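Local coordinates for protein haloacid dehalogenase-like hydrolase (Klebsiella pneumoniae subsp. pneumoniae, PDB 3PGV) that probably acts as a magnesium-dependent phosphatase of the Cof family within the HAD-like hydrolase superfamily, at residues Cys228-Asp233 and Ala238-Met243. Sequence-based numbering, arbitrary orientation.
Sequences CIAFGD and AEMLSM. With CA (calcium ion), chain E.
Ala230 of strand 228-232 faces Leu241 of helix 238-243 with their CA atoms 5.6 Å apart, where the helix runs back over the sheet at 147° to the strand, the axes approaching to 7.6 Å. These are the first two elements of a beta-alpha-beta unit in the Rossmann-like HAD core; strand 246-249 completes it, lying parallel beside strand 228-232, whose other neighbour is strand 23-27. The contact is buried and its side chains are apolar, though Met240 and Leu241 also rest methyls on polar backbone atoms of the strand. Ala230 puts its CB between two helix side chains, 3.8 Å from Met240 CG and equally far from Leu241 CD2. Met240, a selenomethionine, leaves the helix with CG anti to its backbone nitrogen (chi1 -176°) and stays extended through SE; the bend at chi3 (64°) then brings CE to 3.4 Å from Phe231 O. The same side chain also touches Lys210 and Leu214 of helix 210-220. Leu241 works along the backbone instead: CD2 sits 3.5 Å from both Ala230 O and Gly232 N, with CD1 a little further from the Gly232 backbone. A CB on Gly232 would point at the helix and crowd CD1; the glycine leaves that methyl its place. Just past the strand, the chain delivers Asp233 to the calcium site, which Asp27 and Asp29 share; Asp233 N is hydrogen-bonded to Asp237 OD2, tying the loop together ahead of the helix. At the metal itself, Asp233 OD1 binds calcium at 2.2 Å, whereas OD2 stands back at 3.6 Å.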
ATOM      1  N   CYS A 228      13.240  -9.853  -7.213  1.00 48.00           N
ATOM      2  CA  CYS A 228      12.731  -9.014  -6.139  1.00 46.70           C
ATOM      3  C   CYS A 228      12.800  -9.640  -4.786  1.00 48.11           C
ATOM      4  O   CYS A 228      12.413 -10.796  -4.608  1.00 47.52           O
ATOM      5  CB  CYS A 228      11.317  -8.535  -6.452  1.00 45.73           C
ATOM      6  SG  CYS A 228      11.171  -7.635  -8.010  1.00 49.75           S
ATOM      7  N   ILE A 229      13.189  -8.838  -3.797  1.00 43.58           N
ATOM      8  CA  ILE A 229      13.020  -9.145  -2.384  1.00 41.06           C
ATOM      9  C   ILE A 229      12.041  -8.114  -1.817  1.00 42.62           C
ATOM     10  O   ILE A 229      12.190  -6.917  -2.093  1.00 41.88           O
ATOM     11  CB  ILE A 229      14.373  -9.189  -1.604  1.00 44.50           C
ATOM     12  CG1 ILE A 229      14.131  -9.523  -0.098  1.00 43.08           C
ATOM     13  CG2 ILE A 229      15.176  -7.873  -1.782  1.00 44.89           C
ATOM     14  CD1 ILE A 229      15.390  -9.810   0.729  1.00 47.51           C
ATOM     15  N   ALA A 230      10.974  -8.579  -1.130  1.00 37.54           N
ATOM     16  CA  ALA A 230       9.947  -7.672  -0.623  1.00 34.92           C
ATOM     17  C   ALA A 230       9.775  -7.726   0.894  1.00 39.15           C
ATOM     18  O   ALA A 230       9.987  -8.775   1.513  1.00 40.98           O
ATOM     19  CB  ALA A 230       8.627  -7.943  -1.307  1.00 34.61           C
ATOM     20  N   PHE A 231       9.336  -6.597   1.489  1.00 32.73           N
ATOM     21  CA  PHE A 231       9.105  -6.473   2.933  1.00 31.08           C
ATOM     22  C   PHE A 231       7.726  -5.845   3.174  1.00 36.30           C
ATOM     23  O   PHE A 231       7.364  -4.877   2.496  1.00 35.53           O
ATOM     24  CB  PHE A 231      10.208  -5.611   3.576  1.00 32.19           C
ATOM     25  CG  PHE A 231      11.613  -6.139   3.383  1.00 34.47           C
ATOM     26  CD1 PHE A 231      12.341  -5.833   2.233  1.00 36.25           C
ATOM     27  CD2 PHE A 231      12.239  -6.877   4.382  1.00 37.69           C
ATOM     28  CE1 PHE A 231      13.648  -6.319   2.056  1.00 38.54           C
ATOM     29  CE2 PHE A 231      13.547  -7.364   4.204  1.00 41.48           C
ATOM     30  CZ  PHE A 231      14.242  -7.075   3.043  1.00 39.06           C
ATOM     31  N   GLY A 232       6.965  -6.408   4.123  1.00 33.44           N
ATOM     32  CA  GLY A 232       5.620  -5.923   4.457  1.00 31.76           C
ATOM     33  C   GLY A 232       5.105  -6.396   5.808  1.00 34.43           C
ATOM     34  O   GLY A 232       5.677  -7.314   6.418  1.00 36.72           O
ATOM     35  N   ASP A 233       3.992  -5.805   6.276  1.00 26.99           N
ATOM     36  CA  ASP A 233       3.428  -6.145   7.596  1.00 25.58           C
ATOM     37  C   ASP A 233       1.882  -6.277   7.593  1.00 27.84           C
ATOM     38  O   ASP A 233       1.288  -6.565   8.638  1.00 25.59           O
ATOM     39  CB  ASP A 233       3.857  -5.098   8.650  1.00 26.82           C
ATOM     40  CG  ASP A 233       3.168  -3.760   8.497  1.00 37.11           C
ATOM     41  OD1 ASP A 233       2.930  -3.342   7.340  1.00 41.22           O
ATOM     42  OD2 ASP A 233       2.923  -3.104   9.523  1.00 38.04           O
ATOM     43  N   ALA A 238       0.338  -9.058   1.215  1.00 27.12           N
ATOM     44  CA  ALA A 238       0.301 -10.514   1.039  1.00 27.35           C
ATOM     45  C   ALA A 238       0.690 -10.964  -0.386  1.00 33.74           C
ATOM     46  O   ALA A 238       1.583 -11.810  -0.533  1.00 35.82           O
ATOM     47  CB  ALA A 238      -1.069 -11.056   1.422  1.00 27.56           C
ATOM     48  N   GLU A 239       0.076 -10.353  -1.437  1.00 29.08           N
ATOM     49  CA  GLU A 239       0.408 -10.702  -2.835  1.00 30.47           C
ATOM     50  C   GLU A 239       1.866 -10.351  -3.152  1.00 35.38           C
ATOM     51  O   GLU A 239       2.589 -11.174  -3.707  1.00 37.74           O
ATOM     52  CB  GLU A 239      -0.549 -10.013  -3.848  1.00 31.09           C
ATOM     53  CG  GLU A 239      -2.029 -10.321  -3.639  1.00 35.61           C
ATOM     54  CD  GLU A 239      -2.737  -9.466  -2.594  1.00 50.93           C
ATOM     55  OE1 GLU A 239      -2.087  -8.567  -2.009  1.00 31.90           O
ATOM     56  OE2 GLU A 239      -3.952  -9.679  -2.381  1.00 46.70           O
HETATM   57  N   MSE A 240       2.313  -9.161  -2.731  1.00 30.53           N
HETATM   58  CA  MSE A 240       3.694  -8.708  -2.953  1.00 28.73           C
HETATM   59  C   MSE A 240       4.705  -9.655  -2.332  1.00 35.52           C
HETATM   60  O   MSE A 240       5.691 -10.010  -2.982  1.00 37.38           O
HETATM   61  CB  MSE A 240       3.899  -7.273  -2.416  1.00 27.79           C
HETATM   62  CG  MSE A 240       5.286  -6.719  -2.707  1.00 32.08           C
HETATM   63 SE   MSE A 240       5.529  -4.903  -2.132  0.75 36.57          SE
HETATM   64  CE  MSE A 240       5.338  -5.127  -0.242  1.00 31.96           C
ATOM     65  N   LEU A 241       4.464 -10.071  -1.077  1.00 32.24           N
ATOM     66  CA  LEU A 241       5.395 -10.929  -0.350  1.00 32.77           C
ATOM     67  C   LEU A 241       5.456 -12.340  -0.901  1.00 40.42           C
ATOM     68  O   LEU A 241       6.519 -12.953  -0.870  1.00 44.64           O
ATOM     69  CB  LEU A 241       5.073 -10.944   1.161  1.00 31.76           C
ATOM     70  CG  LEU A 241       5.150  -9.593   1.887  1.00 33.70           C
ATOM     71  CD1 LEU A 241       4.854  -9.760   3.371  1.00 32.57           C
ATOM     72  CD2 LEU A 241       6.500  -8.946   1.697  1.00 36.52           C
ATOM     73  N   SER A 242       4.328 -12.865  -1.406  1.00 36.22           N
ATOM     74  CA  SER A 242       4.300 -14.225  -1.959  1.00 36.82           C
ATOM     75  C   SER A 242       4.707 -14.276  -3.438  1.00 36.83           C
ATOM     76  O   SER A 242       5.263 -15.279  -3.874  1.00 37.60           O
ATOM     77  CB  SER A 242       2.935 -14.874  -1.746  1.00 40.97           C
ATOM     78  OG  SER A 242       1.884 -14.051  -2.225  1.00 52.26           O
HETATM   79  N   MSE A 243       4.461 -13.187  -4.202  1.00 31.53           N
HETATM   80  CA  MSE A 243       4.850 -13.129  -5.639  1.00 31.70           C
HETATM   81  C   MSE A 243       6.344 -12.828  -5.825  1.00 38.94           C
HETATM   82  O   MSE A 243       6.914 -13.210  -6.823  1.00 41.93           O
HETATM   83  CB  MSE A 243       4.013 -12.096  -6.398  1.00 31.54           C
HETATM   84  CG  MSE A 243       2.557 -12.482  -6.536  1.00 36.37           C
HETATM   85 SE   MSE A 243       1.464 -10.994  -7.138  0.75 40.75          SE
HETATM   86  CE  MSE A 243       2.100 -10.847  -8.982  1.00 37.92           C
TER
HETATM   87 CA    CA E 267       2.102  -1.526   6.337  1.00 37.85          CA
HETATM   88  O   HOH W   1       0.771  -2.685   4.405  1.00 43.76           O